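Local coordinates for protein Atg5 (Kluyveromyces marxianus, PDB 3VQI) that takes part in autophagic vesicle formation and cytoplasm-to-vacuole transport, and forms the autophagy-essential conjugate with Atg12, at residues N17-V22 and S37-M42; A46-Y51 and E81-E86; W75-G80 and K124-I129. All coordinates share one frame; numbering follows the deposited sequence.

Contact 1: residues N17-V22 and S37-M42. With SO4 (sulfate ion), chain G.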
loop_
_atom_site.group_PDB
_atom_site.type_symbol
_atom_site.label_atom_id
_atom_site.label_comp_id
_atom_site.label_asym_id
_atom_site.label_seq_id
_atom_site.Cartn_x
_atom_site.Cartn_y
_atom_site.Cartn_z
ATOM N N ASN A 17 7.353 -2.936 11.722
ATOM C CA ASN A 17 7.875 -4.247 12.117
ATOM C C ASN A 17 6.839 -5.308 11.789
ATOM O O ASN A 17 5.666 -5.161 12.128
ATOM C CB ASN A 17 8.182 -4.274 13.617
ATOM C CG ASN A 17 9.346 -3.376 13.991
ATOM O OD1 ASN A 17 10.446 -3.521 13.457
ATOM N ND2 ASN A 17 9.111 -2.444 14.914
ATOM N N VAL A 18 7.271 -6.386 11.150
ATOM C CA VAL A 18 6.341 -7.425 10.743
ATOM C C VAL A 18 6.765 -8.834 11.132
ATOM O O VAL A 18 7.885 -9.250 10.837
ATOM C CB VAL A 18 6.151 -7.390 9.196
ATOM C CG1 VAL A 18 5.253 -8.522 8.743
ATOM C CG2 VAL A 18 5.596 -6.048 8.770
ATOM N N GLU A 19 5.876 -9.569 11.795
ATOM C CA GLU A 19 6.186 -10.943 12.146
ATOM C C GLU A 19 5.372 -11.866 11.247
ATOM O O GLU A 19 4.138 -11.844 11.255
ATOM C CB GLU A 19 5.885 -11.248 13.608
ATOM C CG GLU A 19 6.191 -12.709 13.953
ATOM C CD GLU A 19 6.389 -12.960 15.442
ATOM O OE1 GLU A 19 6.720 -14.117 15.807
ATOM O OE2 GLU A 19 6.218 -12.009 16.244
ATOM N N VAL A 20 6.078 -12.662 10.459
ATOM C CA VAL A 20 5.446 -13.585 9.538
ATOM C C VAL A 20 5.576 -15.013 10.054
ATOM O O VAL A 20 6.682 -15.543 10.182
ATOM C CB VAL A 20 6.096 -13.485 8.140
ATOM C CG1 VAL A 20 5.404 -14.423 7.174
ATOM C CG2 VAL A 20 6.022 -12.048 7.646
ATOM N N VAL A 21 4.438 -15.631 10.349
ATOM C CA VAL A 21 4.418 -16.996 10.855
ATOM C C VAL A 21 3.674 -17.895 9.880
ATOM O O VAL A 21 2.638 -17.500 9.348
ATOM C CB VAL A 21 3.676 -17.076 12.210
ATOM C CG1 VAL A 21 3.887 -18.453 12.823
ATOM C CG2 VAL A 21 4.137 -15.946 13.149
ATOM N N VAL A 22 4.187 -19.099 9.642
ATOM C CA VAL A 22 3.496 -20.008 8.735
ATOM C C VAL A 22 2.123 -20.326 9.324
ATOM O O VAL A 22 1.981 -20.425 10.540
ATOM C CB VAL A 22 4.254 -21.317 8.548
ATOM C CG1 VAL A 22 3.487 -22.210 7.589
ATOM C CG2 VAL A 22 5.649 -21.035 8.015
ATOM N N SER A 37 8.771 -18.771 12.242
ATOM C CA SER A 37 8.611 -17.330 12.242
ATOM C C SER A 37 9.826 -16.637 11.657
ATOM O O SER A 37 10.866 -17.252 11.444
ATOM C CB SER A 37 8.394 -16.815 13.664
ATOM O OG SER A 37 7.136 -17.215 14.170
ATOM N N CYS A 38 9.670 -15.347 11.396
ATOM C CA CYS A 38 10.741 -14.511 10.877
ATOM C C CYS A 38 10.231 -13.083 10.948
ATOM O O CYS A 38 9.078 -12.813 10.633
ATOM C CB CYS A 38 11.110 -14.894 9.436
ATOM S SG CYS A 38 9.978 -14.352 8.145
ATOM N N HIS A 39 11.078 -12.174 11.406
ATOM C CA HIS A 39 10.686 -10.779 11.512
ATOM C C HIS A 39 11.408 -10.009 10.429
ATOM O O HIS A 39 12.607 -10.174 10.225
ATOM C CB HIS A 39 11.053 -10.218 12.888
ATOM C CG HIS A 39 10.684 -11.127 14.016
ATOM N ND1 HIS A 39 11.408 -12.260 14.323
ATOM C CD2 HIS A 39 9.633 -11.108 14.870
ATOM C CE1 HIS A 39 10.818 -12.901 15.316
ATOM N NE2 HIS A 39 9.739 -12.225 15.667
ATOM N N ILE A 40 10.669 -9.177 9.715
ATOM C CA ILE A 40 11.276 -8.394 8.670
ATOM C C ILE A 40 10.720 -6.999 8.733
ATOM O O ILE A 40 9.551 -6.803 9.064
ATOM C CB ILE A 40 10.996 -9.001 7.308
ATOM C CG1 ILE A 40 9.502 -8.997 7.040
ATOM C CG2 ILE A 40 11.511 -10.434 7.273
ATOM C CD1 ILE A 40 9.153 -9.646 5.728
ATOM N N VAL A 41 11.567 -6.020 8.454
ATOM C CA VAL A 41 11.113 -4.646 8.463
ATOM C C VAL A 41 10.609 -4.396 7.050
ATOM O O VAL A 41 11.284 -4.753 6.083
ATOM C CB VAL A 41 12.268 -3.678 8.804
ATOM C CG1 VAL A 41 11.756 -2.244 8.837
ATOM C CG2 VAL A 41 12.863 -4.037 10.156
ATOM N N MET A 42 9.409 -3.832 6.926
ATOM C CA MET A 42 8.837 -3.541 5.614
ATOM C C MET A 42 8.651 -2.045 5.429
ATOM O O MET A 42 8.352 -1.315 6.382
ATOM C CB MET A 42 7.477 -4.209 5.444
ATOM C CG MET A 42 7.501 -5.716 5.320
ATOM S SD MET A 42 5.835 -6.337 5.077
ATOM C CE MET A 42 6.134 -8.126 5.117
HETATM S S SO4 G . 14.260 -13.860 12.408
HETATM O O1 SO4 G . 13.134 -14.106 13.328
HETATM O O2 SO4 G . 14.665 -15.124 11.762
HETATM O O3 SO4 G . 13.857 -12.896 11.366
HETATM O O4 SO4 G . 15.386 -13.306 13.183
#
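The carbonyl oxygen of Val-18 is met twice from the opposite strand: Ile-40 N donates to Val-18 O at 3.0 Å in the carbonyl plane, and His-39 CA lies 3.3 Å from the same oxygen in a CA-H...O contact. These are the two arms of an antiparallel beta-hairpin, strands 15-22 and 37-43, which opens the ubiquitin fold of the UblA domain. Val-18 N returns a bond to Ile-40 O, and further along Val-20 N reaches Cys-38 O at 3.0 Å and 172°. On one face Glu-19 and His-39 lie side by side. With CG anti to the backbone N (chi1 179°) and the chain extended, Glu-19 carries its carboxylate alongside the imidazole, CD 3.4 Å from His-39 NE2, the two planes 53° apart. The other ring nitrogen, His-39 ND1, gives a 2.7 Å bond to O1 of a sulfate, presumably a crystallisation additive, whose O3 accepts from His-39 N. Ser-37 OG, close to Val-21, bonds to Leu-33 O in the connecting loop. The other face turns toward helix 48-59. There the side chains of Val-18 and Met-42 lie nearly perpendicular, and Val-18 CG2 rests 3.7 Å from Met-42 SD.

Contact 2: residues A46-Y51 and E81-E86. With EPE (4-(2-hydroxyethyl)-1-piperazine ethanesulfonic acid), chain F.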
loop_
_atom_site.group_PDB
_atom_site.type_symbol
_atom_site.label_atom_id
_atom_site.label_comp_id
_atom_site.label_asym_id
_atom_site.label_seq_id
_atom_site.Cartn_x
_atom_site.Cartn_y
_atom_site.Cartn_z
ATOM N N ALA A 46 5.498 0.416 0.026
ATOM C CA ALA A 46 6.014 -0.676 -0.780
ATOM C C ALA A 46 4.830 -1.621 -0.849
ATOM O O ALA A 46 3.774 -1.327 -0.294
ATOM C CB ALA A 46 7.173 -1.344 -0.074
ATOM N N TYR A 47 4.997 -2.753 -1.516
ATOM C CA TYR A 47 3.912 -3.714 -1.616
ATOM C C TYR A 47 4.267 -5.021 -0.914
ATOM O O TYR A 47 5.412 -5.480 -1.005
ATOM C CB TYR A 47 3.595 -3.976 -3.085
ATOM C CG TYR A 47 2.846 -2.846 -3.739
ATOM C CD1 TYR A 47 1.504 -2.627 -3.450
ATOM C CD2 TYR A 47 3.471 -2.008 -4.663
ATOM C CE1 TYR A 47 0.790 -1.604 -4.064
ATOM C CE2 TYR A 47 2.764 -0.976 -5.289
ATOM C CZ TYR A 47 1.422 -0.783 -4.984
ATOM O OH TYR A 47 0.707 0.208 -5.598
ATOM N N LEU A 48 3.292 -5.603 -0.208
ATOM C CA LEU A 48 3.511 -6.866 0.500
ATOM C C LEU A 48 4.128 -7.870 -0.430
ATOM O O LEU A 48 5.001 -8.655 -0.042
ATOM C CB LEU A 48 2.192 -7.433 1.031
ATOM C CG LEU A 48 1.815 -6.961 2.432
ATOM C CD1 LEU A 48 0.456 -7.518 2.837
ATOM C CD2 LEU A 48 2.898 -7.424 3.388
ATOM N N GLY A 49 3.676 -7.835 -1.677
ATOM C CA GLY A 49 4.190 -8.752 -2.672
ATOM C C GLY A 49 5.688 -8.668 -2.867
ATOM O O GLY A 49 6.294 -9.648 -3.306
ATOM N N PHE A 50 6.304 -7.522 -2.570
ATOM C CA PHE A 50 7.750 -7.412 -2.751
ATOM C C PHE A 50 8.438 -8.328 -1.753
ATOM O O PHE A 50 9.559 -8.786 -1.985
ATOM C CB PHE A 50 8.278 -5.988 -2.495
ATOM C CG PHE A 50 7.868 -4.957 -3.516
ATOM C CD1 PHE A 50 7.506 -5.313 -4.803
ATOM C CD2 PHE A 50 7.906 -3.606 -3.185
ATOM C CE1 PHE A 50 7.193 -4.330 -5.762
ATOM C CE2 PHE A 50 7.601 -2.607 -4.129
ATOM C CZ PHE A 50 7.241 -2.970 -5.418
ATOM N N TYR A 51 7.770 -8.592 -0.633
ATOM C CA TYR A 51 8.365 -9.418 0.418
ATOM C C TYR A 51 8.037 -10.908 0.358
ATOM O O TYR A 51 8.686 -11.709 1.033
ATOM C CB TYR A 51 7.971 -8.859 1.787
ATOM C CG TYR A 51 8.402 -7.434 1.994
ATOM C CD1 TYR A 51 9.698 -7.127 2.397
ATOM C CD2 TYR A 51 7.531 -6.378 1.727
ATOM C CE1 TYR A 51 10.124 -5.801 2.526
ATOM C CE2 TYR A 51 7.943 -5.043 1.851
ATOM C CZ TYR A 51 9.244 -4.762 2.252
ATOM O OH TYR A 51 9.656 -3.450 2.388
ATOM N N GLU A 81 -7.959 -13.467 7.964
ATOM C CA GLU A 81 -8.529 -12.837 6.777
ATOM C C GLU A 81 -7.455 -12.490 5.735
ATOM O O GLU A 81 -6.393 -11.948 6.067
ATOM C CB GLU A 81 -9.284 -11.579 7.180
ATOM C CG GLU A 81 -10.460 -11.833 8.104
ATOM C CD GLU A 81 -11.630 -12.501 7.395
ATOM O OE1 GLU A 81 -12.015 -12.024 6.296
ATOM O OE2 GLU A 81 -12.166 -13.493 7.941
ATOM N N GLY A 82 -7.727 -12.817 4.478
ATOM C CA GLY A 82 -6.773 -12.505 3.429
ATOM C C GLY A 82 -6.447 -11.019 3.363
ATOM O O GLY A 82 -7.338 -10.178 3.420
ATOM N N VAL A 83 -5.170 -10.683 3.263
ATOM C CA VAL A 83 -4.785 -9.283 3.174
ATOM C C VAL A 83 -4.849 -8.838 1.721
ATOM O O VAL A 83 -4.299 -9.498 0.847
ATOM C CB VAL A 83 -3.360 -9.052 3.690
ATOM C CG1 VAL A 83 -2.961 -7.593 3.468
ATOM C CG2 VAL A 83 -3.287 -9.393 5.172
ATOM N N PRO A 84 -5.540 -7.718 1.447
ATOM C CA PRO A 84 -5.717 -7.131 0.113
ATOM C C PRO A 84 -4.405 -6.488 -0.236
ATOM O O PRO A 84 -4.293 -5.258 -0.168
ATOM C CB PRO A 84 -6.786 -6.052 0.326
ATOM C CG PRO A 84 -7.393 -6.366 1.672
ATOM C CD PRO A 84 -6.219 -6.898 2.457
ATOM N N TRP A 85 -3.418 -7.302 -0.605
ATOM C CA TRP A 85 -2.097 -6.776 -0.896
ATOM C C TRP A 85 -1.843 -5.800 -2.059
ATOM O O TRP A 85 -0.707 -5.368 -2.249
ATOM C CB TRP A 85 -1.093 -7.920 -0.965
ATOM C CG TRP A 85 -1.460 -9.055 -1.826
ATOM C CD1 TRP A 85 -2.543 -9.168 -2.644
ATOM C CD2 TRP A 85 -0.735 -10.276 -1.939
ATOM N NE1 TRP A 85 -2.540 -10.397 -3.265
ATOM C CE2 TRP A 85 -1.440 -11.097 -2.847
ATOM C CE3 TRP A 85 0.448 -10.758 -1.359
ATOM C CZ2 TRP A 85 -1.002 -12.373 -3.187
ATOM C CZ3 TRP A 85 0.884 -12.028 -1.696
ATOM C CH2 TRP A 85 0.160 -12.822 -2.603
ATOM N N GLU A 86 -2.875 -5.443 -2.815
ATOM C CA GLU A 86 -2.704 -4.480 -3.895
ATOM C C GLU A 86 -2.661 -3.050 -3.337
ATOM O O GLU A 86 -2.664 -2.076 -4.091
ATOM C CB GLU A 86 -3.827 -4.591 -4.949
ATOM C CG GLU A 86 -5.214 -4.201 -4.486
ATOM C CD GLU A 86 -5.960 -5.335 -3.797
ATOM O OE1 GLU A 86 -7.193 -5.202 -3.623
ATOM O OE2 GLU A 86 -5.323 -6.351 -3.430
HETATM N N1 EPE F . -1.972 -7.040 -8.017
HETATM C C2 EPE F . -1.225 -5.799 -7.796
HETATM C C3 EPE F . -0.832 -5.694 -6.326
HETATM N N4 EPE F . -0.031 -6.851 -5.920
HETATM C C5 EPE F . -0.885 -8.062 -6.090
HETATM C C6 EPE F . -1.177 -8.222 -7.599
HETATM C C7 EPE F . 0.282 -6.615 -4.516
HETATM C C8 EPE F . 1.137 -7.688 -3.910
HETATM O O8 EPE F . 1.508 -7.241 -2.614
HETATM C C9 EPE F . -2.318 -7.042 -9.456
HETATM C C10 EPE F . -3.066 -8.285 -9.938
HETATM S S EPE F . -3.473 -8.081 -11.697
HETATM O O1S EPE F . -4.449 -7.038 -11.795
HETATM O O2S EPE F . -2.298 -7.974 -12.508
HETATM O O3S EPE F . -4.181 -9.369 -12.132
#
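Leu-48 CB comes to the edge of the Trp-85 indole, near its plane, while one face of that ring carries C8 of a HEPES molecule, likely a buffer component, 3.5 Å above it and toward the rim. The Tyr-47 ring also presents an edge: Glu-86 O lies near its plane, 3.5 Å from Tyr-47 CE1. Phe-50 CZ lies in the ring plane at the opposite edge. Leu-48 does the apolar work, its CB 3.9 Å from Trp-85 CB and its CD1 3.5 Å from Val-83 CG1, each pair of side chains crossing nearly perpendicularly. An inverse gamma turn centred on Pro-84 lets Val-83 and Trp-85 both face the leucine. Trp-85 NE1 is bonded to Leu-130 O. Putting an alanine at Trp-85 would probably take the indole edge away from Leu-48, opening a gap beside it, and leave Leu-130 O without its indole donor. In this ubiquitin fold the contact joins the start of helix 48-59 to the turn following strand 81-82. Leu-92 of helix 89-96 touches both Leu-48 and Val-83, Met-42 of strand 37-43 lies against Leu-48, and helix 135-155 meets Tyr-47 through Ile-139 and Trp-143.

Contact 3: residues W75-G80 and K124-I129. With SO4 (sulfate ion), chain I; SO4 (sulfate ion), chain H.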
loop_
_atom_site.group_PDB
_atom_site.type_symbol
_atom_site.label_atom_id
_atom_site.label_comp_id
_atom_site.label_asym_id
_atom_site.label_seq_id
_atom_site.Cartn_x
_atom_site.Cartn_y
_atom_site.Cartn_z
ATOM N N TRP A 75 -0.401 -16.067 -0.165
ATOM C CA TRP A 75 -1.051 -14.823 0.228
ATOM C C TRP A 75 -0.802 -14.637 1.725
ATOM O O TRP A 75 -0.229 -15.504 2.375
ATOM C CB TRP A 75 -2.547 -14.852 -0.128
ATOM C CG TRP A 75 -3.405 -15.822 0.670
ATOM C CD1 TRP A 75 -3.962 -15.598 1.890
ATOM C CD2 TRP A 75 -3.775 -17.158 0.302
ATOM N NE1 TRP A 75 -4.652 -16.697 2.309
ATOM C CE2 TRP A 75 -4.556 -17.678 1.357
ATOM C CE3 TRP A 75 -3.523 -17.968 -0.816
ATOM C CZ2 TRP A 75 -5.092 -18.978 1.338
ATOM C CZ3 TRP A 75 -4.058 -19.262 -0.842
ATOM C CH2 TRP A 75 -4.835 -19.754 0.235
ATOM N N PHE A 76 -1.167 -13.491 2.272
ATOM C CA PHE A 76 -0.960 -13.271 3.693
ATOM C C PHE A 76 -2.314 -13.169 4.371
ATOM O O PHE A 76 -3.316 -12.769 3.761
ATOM C CB PHE A 76 -0.183 -11.978 3.973
ATOM C CG PHE A 76 1.264 -12.022 3.579
ATOM C CD1 PHE A 76 1.676 -11.549 2.336
ATOM C CD2 PHE A 76 2.226 -12.486 4.475
ATOM C CE1 PHE A 76 3.021 -11.528 1.992
ATOM C CE2 PHE A 76 3.578 -12.473 4.143
ATOM C CZ PHE A 76 3.973 -11.989 2.897
ATOM N N GLU A 77 -2.348 -13.544 5.639
ATOM C CA GLU A 77 -3.591 -13.454 6.376
ATOM C C GLU A 77 -3.346 -12.777 7.695
ATOM O O GLU A 77 -2.337 -13.018 8.364
ATOM C CB GLU A 77 -4.193 -14.836 6.602
ATOM C CG GLU A 77 -5.254 -15.221 5.586
ATOM C CD GLU A 77 -5.746 -16.652 5.779
ATOM O OE1 GLU A 77 -5.861 -17.095 6.945
ATOM O OE2 GLU A 77 -6.032 -17.330 4.768
ATOM N N TYR A 78 -4.245 -11.878 8.040
ATOM C CA TYR A 78 -4.158 -11.191 9.310
ATOM C C TYR A 78 -5.448 -11.603 10.004
ATOM O O TYR A 78 -6.527 -11.471 9.431
ATOM C CB TYR A 78 -4.103 -9.677 9.117
ATOM C CG TYR A 78 -4.123 -8.939 10.421
ATOM C CD1 TYR A 78 -5.290 -8.314 10.876
ATOM C CD2 TYR A 78 -2.999 -8.915 11.239
ATOM C CE1 TYR A 78 -5.338 -7.688 12.113
ATOM C CE2 TYR A 78 -3.034 -8.293 12.483
ATOM C CZ TYR A 78 -4.205 -7.686 12.915
ATOM O OH TYR A 78 -4.239 -7.098 14.154
ATOM N N ASN A 79 -5.322 -12.139 11.213
ATOM C CA ASN A 79 -6.471 -12.610 11.982
ATOM C C ASN A 79 -7.425 -13.460 11.163
ATOM O O ASN A 79 -8.630 -13.267 11.218
ATOM C CB ASN A 79 -7.226 -11.432 12.591
ATOM C CG ASN A 79 -6.476 -10.819 13.747
ATOM O OD1 ASN A 79 -5.426 -11.332 14.154
ATOM N ND2 ASN A 79 -7.007 -9.726 14.298
ATOM N N GLY A 80 -6.873 -14.378 10.379
ATOM C CA GLY A 80 -7.700 -15.261 9.586
ATOM C C GLY A 80 -8.358 -14.674 8.356
ATOM O O GLY A 80 -9.226 -15.314 7.762
ATOM N N LYS A 124 -7.025 -22.741 -3.724
ATOM C CA LYS A 124 -8.105 -21.795 -3.902
ATOM C C LYS A 124 -7.826 -20.539 -3.094
ATOM O O LYS A 124 -7.780 -20.586 -1.862
ATOM C CB LYS A 124 -9.424 -22.402 -3.427
ATOM C CG LYS A 124 -10.629 -21.492 -3.623
ATOM C CD LYS A 124 -11.841 -21.972 -2.825
ATOM C CE LYS A 124 -11.572 -21.908 -1.325
ATOM N NZ LYS A 124 -12.805 -22.059 -0.507
ATOM N N TYR A 125 -7.651 -19.420 -3.791
ATOM C CA TYR A 125 -7.389 -18.144 -3.144
ATOM C C TYR A 125 -8.607 -17.724 -2.357
ATOM O O TYR A 125 -9.734 -18.040 -2.721
ATOM C CB TYR A 125 -7.106 -17.055 -4.182
ATOM C CG TYR A 125 -5.690 -16.994 -4.698
ATOM C CD1 TYR A 125 -4.679 -16.376 -3.961
ATOM C CD2 TYR A 125 -5.365 -17.522 -5.948
ATOM C CE1 TYR A 125 -3.380 -16.279 -4.462
ATOM C CE2 TYR A 125 -4.068 -17.433 -6.457
ATOM C CZ TYR A 125 -3.084 -16.809 -5.713
ATOM O OH TYR A 125 -1.813 -16.701 -6.242
ATOM N N PRO A 126 -8.395 -17.013 -1.252
ATOM C CA PRO A 126 -9.545 -16.570 -0.462
ATOM C C PRO A 126 -10.394 -15.604 -1.296
ATOM O O PRO A 126 -9.899 -14.936 -2.219
ATOM C CB PRO A 126 -8.905 -15.880 0.740
ATOM C CG PRO A 126 -7.587 -16.598 0.889
ATOM C CD PRO A 126 -7.126 -16.774 -0.544
ATOM N N ARG A 127 -11.676 -15.544 -0.960
ATOM C CA ARG A 127 -12.624 -14.691 -1.647
ATOM C C ARG A 127 -12.153 -13.247 -1.694
ATOM O O ARG A 127 -11.707 -12.699 -0.691
ATOM C CB ARG A 127 -13.980 -14.814 -0.948
ATOM C CG ARG A 127 -15.016 -13.762 -1.297
ATOM C CD ARG A 127 -16.291 -14.035 -0.502
ATOM N NE ARG A 127 -16.934 -15.261 -0.963
ATOM C CZ ARG A 127 -18.006 -15.277 -1.747
ATOM N NH1 ARG A 127 -18.550 -14.127 -2.137
ATOM N NH2 ARG A 127 -18.510 -16.433 -2.159
ATOM N N GLY A 128 -12.227 -12.649 -2.880
ATOM C CA GLY A 128 -11.821 -11.259 -3.063
ATOM C C GLY A 128 -10.337 -10.917 -3.181
ATOM O O GLY A 128 -9.987 -9.826 -3.634
ATOM N N ILE A 129 -9.457 -11.822 -2.767
ATOM C CA ILE A 129 -8.022 -11.562 -2.844
ATOM C C ILE A 129 -7.499 -11.697 -4.277
ATOM O O ILE A 129 -7.690 -12.724 -4.917
ATOM C CB ILE A 129 -7.232 -12.529 -1.908
ATOM C CG1 ILE A 129 -7.078 -11.925 -0.509
ATOM C CG2 ILE A 129 -5.843 -12.760 -2.448
ATOM C CD1 ILE A 129 -8.350 -11.514 0.150
HETATM S S SO4 I . -15.192 -19.383 -0.750
HETATM O O1 SO4 I . -15.901 -18.102 -0.591
HETATM O O2 SO4 I . -13.742 -19.144 -0.789
HETATM O O3 SO4 I . -15.524 -20.295 0.399
HETATM O O4 SO4 I . -15.641 -20.054 -2.017
HETATM S S SO4 H . -12.026 -22.803 3.444
HETATM O O1 SO4 H . -13.224 -23.499 3.962
HETATM O O2 SO4 H . -12.300 -21.356 3.350
HETATM O O3 SO4 H . -10.893 -23.031 4.362
HETATM O O4 SO4 H . -11.695 -23.322 2.104
#
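Lys-124 touches the Trp-75 indole through its backbone, its O lying 3.7 Å from Trp-75 CH2. Its CB points away from the tryptophan, and NZ lies 3.1 Å from O4 of one sulfate and makes a similar bond to O2 of a second, both ions probably from the crystallisation solution. Tyr-125 comes next, with CA over the indole face and the phenol ring set obliquely to the six-membered ring, planes 47° apart. Its CD1 meets Trp-75 CE3 at 3.7 Å as the two side chains run alongside each other, pointing opposite ways, and Tyr-125 OH bonds to Asn-73 N. Pro-126 then sets the CG-CD edge of its ring down on the indole face: CD sits over the six-membered ring, 3.4 Å from its centroid, in a CH-pi contact, and CG is 3.3 Å from Trp-75 CE2. Here the loop leaving strand 114-121 of the ubiquitin-fold sheet folds back across strand 74-78 on its way to helix 135-155. Within its own strand, Trp-75 NE1 donates to Glu-77 OE2 at 2.9 Å and 167°. That bond lies in the ring plane and fixes the indole's rotation; chi1 of 69°, with CG between the backbone N and the carbonyl carbon, puts the indole over Pro-126. Pro-126 also starts a type II turn. Arg-127 leads outward, its NE 3.0 Å from O1 of the second sulfate, at the guanidinium edge. Gly-128 takes the third position with the positive phi this turn calls for, and Ile-129 N closes it with a 3.2 Å bond to Pro-126 O.

From the N terminus, contact 1 comes first, closing a loop of 14 residues between strands 15-22 and 37-43 before the other two open. After a short loop the chain enters helix 48-59, whose start opens contact 2; Met-42 packs on Tyr-51, so the hairpin and helix share one interior. Contact 2 closes at 81-86, but 75-80 has already opened contact 3, which closes only at 124-129: these two cross. They meet where the chain pairs on either side of the 79-80 turn, Val-83 N probably bonding to Phe-76 O. The three contacts together tie the hairpin, the helix, the far sheet edge and the loop toward helix 135-155.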